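Long-range contacts in serine-rich secreted cell wall anchored (LPXTG-motif ) protein (Lactobacillus reuteri ATCC 53608, PDB 5NXK), which probably serves as a cell-wall-anchored adhesin through which the bacterium attaches to its host in the gut, using a beta-solenoid binding region: residues Tyr51-Ser57 and Thr80-Ser85; Gly60-Arg66 and Phe89-Asn95. One frame throughout, in Å; residues are numbered along the deposited sequence.

Contact 1: Tyr51-Ser57 and Thr80-Ser85; sequences YINALNS and TLYNTS
Tyr-51 and Tyr-82 meet in an offset edge-to-face aromatic pair: the edge of the Tyr-82 ring is turned toward the face of Tyr-51, with ring planes at 89° and centroids 5.6 Å apart. CB of Tyr-51 meets CE1 at the edge of the Tyr-82 ring, in that ring's plane (3.7 Å). With chi1 at 74°, the Tyr-51 ring sits between its backbone N and carbonyl carbon, and its end leads away from segment 80-85, to where OH bonds to Asp-141. On the same face, Asn-53 brings OD1 to 3.3 Å from CB of Tyr-82, and that oxygen accepts a hydrogen bond from Tyr-138. The other face carries Ile-52, whose CB lies 4.3 Å from CD2 of Leu-81, and Ala-54 beside Asn-83; Phe-89 packs against Ile-52, Ala-54 and Leu-81.

Backbone bonds join strands 51-54 and 80-83 in parallel, one coil apart in the right-handed beta-solenoid of pectate-lyase-like proteins. Ile-52 O receives the N-H of Tyr-82 almost straight, at 3.0 Å, while Ala-54 N reaches Tyr-82 O from above the carbonyl plane.

Past the strands, hydroxyls and water take over. Ser-85 OG donates to Ser-57 O (2.9 Å), well out of the carbonyl plane, and also accepts from Tyr-87 N; Thr-84 OG1 makes a weak bond to Leu-55 O. A water gives hydrogen bonds to Ala-54 O (2.7 Å) and Asn-56 O and accepts one from Ser-85 N, bridging the backbones where they turn.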
loop_
_atom_site.group_PDB
_atom_site.type_symbol
_atom_site.label_atom_id
_atom_site.label_comp_id
_atom_site.label_asym_id
_atom_site.label_seq_id
_atom_site.Cartn_x
_atom_site.Cartn_y
_atom_site.Cartn_z
ATOM N N TYR A 51 -5.288 6.669 -18.040
ATOM C CA TYR A 51 -4.784 5.490 -17.351
ATOM C C TYR A 51 -3.370 5.143 -17.804
ATOM O O TYR A 51 -2.926 5.554 -18.873
ATOM C CB TYR A 51 -5.726 4.281 -17.545
ATOM C CG TYR A 51 -5.719 3.612 -18.918
ATOM C CD1 TYR A 51 -4.633 2.843 -19.343
ATOM C CD2 TYR A 51 -6.829 3.691 -19.754
ATOM C CE1 TYR A 51 -4.630 2.219 -20.578
ATOM C CE2 TYR A 51 -6.838 3.063 -20.998
ATOM C CZ TYR A 51 -5.734 2.329 -21.405
ATOM O OH TYR A 51 -5.727 1.700 -22.635
ATOM N N ILE A 52 -2.671 4.388 -16.965
ATOM C CA ILE A 52 -1.439 3.738 -17.351
ATOM C C ILE A 52 -1.598 2.255 -17.065
ATOM O O ILE A 52 -1.928 1.860 -15.938
ATOM C CB ILE A 52 -0.221 4.285 -16.579
ATOM C CG1 ILE A 52 -0.148 5.810 -16.697
ATOM C CG2 ILE A 52 1.061 3.630 -17.083
ATOM C CD1 ILE A 52 0.906 6.433 -15.845
ATOM N N ASN A 53 -1.365 1.429 -18.070
ATOM C CA ASN A 53 -1.564 -0.004 -17.918
ATOM C C ASN A 53 -0.232 -0.757 -18.040
ATOM O O ASN A 53 0.325 -0.901 -19.135
ATOM C CB ASN A 53 -2.584 -0.490 -18.950
ATOM C CG ASN A 53 -2.841 -1.984 -18.875
ATOM O OD1 ASN A 53 -2.543 -2.635 -17.874
ATOM N ND2 ASN A 53 -3.414 -2.536 -19.945
ATOM N N ALA A 54 0.278 -1.225 -16.904
ATOM C CA ALA A 54 1.567 -1.905 -16.853
ATOM C C ALA A 54 1.368 -3.397 -17.082
ATOM O O ALA A 54 0.956 -4.134 -16.178
ATOM C CB ALA A 54 2.257 -1.657 -15.518
ATOM N N LEU A 55 1.640 -3.831 -18.308
ATOM C CA LEU A 55 1.320 -5.189 -18.724
ATOM C C LEU A 55 2.413 -6.187 -18.385
ATOM O O LEU A 55 2.172 -7.394 -18.384
ATOM C CB LEU A 55 1.036 -5.235 -20.218
ATOM C CG LEU A 55 -0.334 -4.683 -20.601
ATOM C CD1 LEU A 55 -0.537 -4.806 -22.098
ATOM C CD2 LEU A 55 -1.438 -5.401 -19.829
ATOM N N ASN A 56 3.616 -5.691 -18.128
ATOM C CA ASN A 56 4.752 -6.572 -17.920
ATOM C C ASN A 56 4.868 -7.102 -16.492
ATOM O O ASN A 56 4.898 -6.332 -15.529
ATOM C CB ASN A 56 6.041 -5.844 -18.305
ATOM C CG ASN A 56 7.177 -6.795 -18.624
ATOM O OD1 ASN A 56 6.960 -7.982 -18.879
ATOM N ND2 ASN A 56 8.400 -6.275 -18.617
ATOM N N SER A 57 4.964 -8.427 -16.375
ATOM C CA SER A 57 5.166 -9.108 -15.091
ATOM C C SER A 57 6.417 -8.607 -14.361
ATOM O O SER A 57 6.563 -8.780 -13.146
ATOM C CB SER A 57 5.236 -10.628 -15.301
ATOM O OG SER A 57 6.421 -11.005 -15.985
ATOM N N THR A 80 -5.866 6.385 -13.457
ATOM C CA THR A 80 -6.205 5.003 -13.201
ATOM C C THR A 80 -4.974 4.162 -13.463
ATOM O O THR A 80 -4.329 4.312 -14.501
ATOM C CB THR A 80 -7.374 4.550 -14.074
ATOM O OG1 THR A 80 -8.489 5.407 -13.821
ATOM C CG2 THR A 80 -7.754 3.106 -13.764
ATOM N N LEU A 81 -4.621 3.294 -12.524
ATOM C CA LEU A 81 -3.406 2.517 -12.701
ATOM C C LEU A 81 -3.713 1.025 -12.732
ATOM O O LEU A 81 -4.385 0.511 -11.835
ATOM C CB LEU A 81 -2.416 2.823 -11.571
ATOM C CG LEU A 81 -2.139 4.304 -11.291
ATOM C CD1 LEU A 81 -1.255 4.440 -10.049
ATOM C CD2 LEU A 81 -1.490 4.994 -12.488
ATOM N N TYR A 82 -3.213 0.332 -13.750
ATOM C CA TYR A 82 -3.405 -1.114 -13.860
ATOM C C TYR A 82 -2.061 -1.814 -13.828
ATOM O O TYR A 82 -1.092 -1.305 -14.387
ATOM C CB TYR A 82 -4.115 -1.506 -15.167
ATOM C CG TYR A 82 -5.454 -0.860 -15.424
ATOM C CD1 TYR A 82 -5.544 0.388 -16.038
ATOM C CD2 TYR A 82 -6.637 -1.519 -15.089
ATOM C CE1 TYR A 82 -6.780 0.973 -16.291
ATOM C CE2 TYR A 82 -7.874 -0.943 -15.337
ATOM C CZ TYR A 82 -7.942 0.300 -15.937
ATOM O OH TYR A 82 -9.176 0.864 -16.184
ATOM N N ASN A 83 -1.994 -2.986 -13.203
ATOM C CA ASN A 83 -0.768 -3.766 -13.292
ATOM C C ASN A 83 -1.028 -5.253 -13.126
ATOM O O ASN A 83 -1.918 -5.655 -12.375
ATOM C CB ASN A 83 0.248 -3.300 -12.234
ATOM C CG ASN A 83 -0.171 -3.687 -10.834
ATOM O OD1 ASN A 83 -1.023 -3.024 -10.227
ATOM N ND2 ASN A 83 0.407 -4.778 -10.316
ATOM N N THR A 84 -0.220 -6.065 -13.796
ATOM C CA THR A 84 -0.323 -7.514 -13.662
ATOM C C THR A 84 0.784 -8.057 -12.774
ATOM O O THR A 84 0.685 -9.171 -12.250
ATOM C CB THR A 84 -0.237 -8.213 -15.027
ATOM O OG1 THR A 84 1.021 -7.892 -15.626
ATOM C CG2 THR A 84 -1.357 -7.735 -15.940
ATOM N N SER A 85 1.835 -7.261 -12.606
ATOM C CA SER A 85 3.012 -7.697 -11.868
ATOM C C SER A 85 2.723 -7.961 -10.405
ATOM O O SER A 85 2.042 -7.178 -9.740
ATOM C CB SER A 85 4.123 -6.655 -11.967
ATOM O OG SER A 85 5.256 -7.081 -11.228
HETATM O O HOH W 1 2.594 -4.899 -14.161
#

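Contact 2: Gly60-Arg66 and Phe89-Asn95; sequences GIILNNR and FVNMSSN
Leu-63 and Val-90 lean across one another on the inward face of two parallel strands, CG of Leu-63 standing 4.0 Å from CG1 of Val-90. Leu-63 CD1 reaches toward CG of Met-92, while at the start of the pair CD1 of Ile-61 comes obliquely to the Phe-89 ring, 4.1 Å from CE2. Ile-76 touches Phe-89 from strand 71-77, and Val-100 touches Val-90 from strand 97-102.

On the reverse face Ile-62 and Asn-91 run side by side in the same direction. CG of Asn-91 is anti to the backbone N (chi1 172°), which sets ND2 beside CG2 of Ile-62, 4.1 Å away. Between the two backbones, Ile-61 N donates to Phe-89 O at 2.7 Å and Asn-91 N to Ile-61 O.

Beyond the strands, Ser-94 OG takes the N-H of Asn-65 at 3.1 Å and is also bonded to Asp-98. Asn-95 binds twice: its N to Asn-65 O, and its ND2 to Arg-66 O (3.0 Å), with that oxygen in the amide plane. Parallel strands of successive coils in register, with an aliphatic face turned into the core, are characteristic of a beta-solenoid.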
loop_
_atom_site.group_PDB
_atom_site.type_symbol
_atom_site.label_atom_id
_atom_site.label_comp_id
_atom_site.label_asym_id
_atom_site.label_seq_id
_atom_site.Cartn_x
_atom_site.Cartn_y
_atom_site.Cartn_z
ATOM N N GLY A 60 5.743 -2.127 -13.379
ATOM C CA GLY A 60 5.320 -0.921 -14.081
ATOM C C GLY A 60 6.401 0.134 -13.954
ATOM O O GLY A 60 7.193 0.372 -14.873
ATOM N N ILE A 61 6.425 0.789 -12.805
ATOM C CA ILE A 61 7.533 1.669 -12.460
ATOM C C ILE A 61 8.357 1.015 -11.360
ATOM O O ILE A 61 7.817 0.619 -10.330
ATOM C CB ILE A 61 7.035 3.047 -12.008
ATOM C CG1 ILE A 61 6.303 3.729 -13.158
ATOM C CG2 ILE A 61 8.195 3.902 -11.492
ATOM C CD1 ILE A 61 5.671 5.047 -12.794
ATOM N N ILE A 62 9.662 0.893 -11.584
ATOM C CA ILE A 62 10.559 0.347 -10.586
ATOM C C ILE A 62 11.513 1.413 -10.061
ATOM O O ILE A 62 12.326 1.933 -10.808
ATOM C CB ILE A 62 11.389 -0.812 -11.147
ATOM C CG1 ILE A 62 10.481 -1.837 -11.842
ATOM C CG2 ILE A 62 12.258 -1.425 -10.043
ATOM C CD1 ILE A 62 11.218 -3.019 -12.425
ATOM N N LEU A 63 11.406 1.721 -8.774
ATOM C CA LEU A 63 12.334 2.619 -8.089
ATOM C C LEU A 63 13.502 1.751 -7.657
ATOM O O LEU A 63 13.307 0.738 -6.981
ATOM C CB LEU A 63 11.669 3.292 -6.885
ATOM C CG LEU A 63 10.302 3.950 -7.143
ATOM C CD1 LEU A 63 9.770 4.651 -5.888
ATOM C CD2 LEU A 63 10.352 4.916 -8.319
ATOM N N ASN A 64 14.712 2.099 -8.074
ATOM C CA ASN A 64 15.832 1.194 -7.847
ATOM C C ASN A 64 17.179 1.888 -7.645
ATOM O O ASN A 64 18.195 1.424 -8.163
ATOM C CB ASN A 64 15.914 0.200 -9.014
ATOM C CG ASN A 64 16.510 -1.140 -8.608
ATOM O OD1 ASN A 64 16.897 -1.348 -7.455
ATOM N ND2 ASN A 64 16.558 -2.070 -9.555
ATOM N N ASN A 65 17.191 2.994 -6.901
ATOM C CA ASN A 65 18.459 3.631 -6.542
ATOM C C ASN A 65 19.339 2.645 -5.798
ATOM O O ASN A 65 18.865 1.876 -4.958
ATOM C CB ASN A 65 18.223 4.885 -5.701
ATOM C CG ASN A 65 17.872 6.087 -6.550
ATOM O OD1 ASN A 65 18.230 6.143 -7.724
ATOM N ND2 ASN A 65 17.179 7.058 -5.966
ATOM N N ARG A 66 20.633 2.680 -6.092
ATOM C CA ARG A 66 21.550 1.741 -5.466
ATOM C C ARG A 66 22.153 2.357 -4.211
ATOM O O ARG A 66 22.502 1.643 -3.260
ATOM C CB ARG A 66 22.627 1.322 -6.469
ATOM C CG ARG A 66 23.557 0.212 -6.009
ATOM C CD ARG A 66 24.853 0.246 -6.766
ATOM N NE ARG A 66 26.010 -0.112 -5.935
ATOM C CZ ARG A 66 26.643 0.709 -5.099
ATOM N NH1 ARG A 66 26.173 1.925 -4.920
ATOM N NH2 ARG A 66 27.665 0.273 -4.359
ATOM N N PHE A 89 2.244 -1.851 -9.369
ATOM C CA PHE A 89 2.412 -0.803 -10.361
ATOM C C PHE A 89 3.689 -0.070 -10.067
ATOM O O PHE A 89 4.482 0.200 -10.972
ATOM C CB PHE A 89 1.250 0.191 -10.378
ATOM C CG PHE A 89 1.366 1.213 -11.484
ATOM C CD1 PHE A 89 0.989 0.888 -12.791
ATOM C CD2 PHE A 89 1.873 2.479 -11.235
ATOM C CE1 PHE A 89 1.117 1.822 -13.827
ATOM C CE2 PHE A 89 1.999 3.416 -12.262
ATOM C CZ PHE A 89 1.622 3.090 -13.557
ATOM N N VAL A 90 3.874 0.281 -8.796
ATOM C CA VAL A 90 5.168 0.771 -8.337
ATOM C C VAL A 90 5.848 -0.258 -7.440
ATOM O O VAL A 90 5.251 -0.819 -6.499
ATOM C CB VAL A 90 5.082 2.093 -7.569
ATOM C CG1 VAL A 90 6.498 2.638 -7.348
ATOM C CG2 VAL A 90 4.244 3.103 -8.341
ATOM N N ASN A 91 7.112 -0.486 -7.770
ATOM C CA ASN A 91 7.990 -1.394 -7.063
ATOM C C ASN A 91 9.053 -0.534 -6.415
ATOM O O ASN A 91 9.925 -0.010 -7.091
ATOM C CB ASN A 91 8.599 -2.420 -8.031
ATOM C CG ASN A 91 9.676 -3.287 -7.392
ATOM O OD1 ASN A 91 10.117 -3.038 -6.271
ATOM N ND2 ASN A 91 10.105 -4.321 -8.118
ATOM N N MET A 92 8.964 -0.407 -5.098
ATOM C CA MET A 92 9.794 0.487 -4.302
ATOM C C MET A 92 11.036 -0.279 -3.898
ATOM O O MET A 92 11.130 -0.787 -2.779
ATOM C CB MET A 92 9.005 0.965 -3.077
ATOM C CG MET A 92 7.717 1.703 -3.469
ATOM S SD MET A 92 6.612 2.113 -2.078
ATOM C CE MET A 92 7.534 3.459 -1.357
ATOM N N SER A 93 11.978 -0.387 -4.829
ATOM C CA SER A 93 13.143 -1.239 -4.626
ATOM C C SER A 93 14.462 -0.483 -4.437
ATOM O O SER A 93 15.530 -1.068 -4.597
ATOM C CB SER A 93 13.279 -2.205 -5.813
ATOM O OG SER A 93 12.466 -3.354 -5.636
ATOM N N SER A 94 14.413 0.803 -4.104
ATOM C CA SER A 94 15.667 1.505 -3.802
ATOM C C SER A 94 16.289 0.994 -2.524
ATOM O O SER A 94 15.594 0.497 -1.640
ATOM C CB SER A 94 15.452 3.009 -3.681
ATOM O OG SER A 94 14.873 3.526 -4.865
ATOM N N ASN A 95 17.607 1.114 -2.417
ATOM C CA ASN A 95 18.264 0.805 -1.157
ATOM C C ASN A 95 17.976 1.880 -0.104
ATOM O O ASN A 95 17.994 1.597 1.093
ATOM C CB ASN A 95 19.757 0.580 -1.379
ATOM C CG ASN A 95 20.046 -0.820 -1.918
ATOM O OD1 ASN A 95 19.332 -1.780 -1.595
ATOM N ND2 ASN A 95 21.071 -0.940 -2.760
#

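Contacts 1 and 2 join the same two neighbouring coils on different sheets of the solenoid: strand 51-54 leads into strand 61-63, and strand 79-83 into strand 90-92. Contact 2 is the more buried, contact 1 only partly so. Both have an apolar inner face; contact 1 differs in its outer face of Tyr-51, Asn-53 and Tyr-82, touched by strand 137-140. Phe-89 links them, its ring meeting Ile-52 CG2 at 3.6 Å through CZ, while Ala-54 CB lies 3.5 Å from Gly-60 CA. Both pairs end in polar turns where side-chain groups bond to backbone, and contact 1 adds a bridging water.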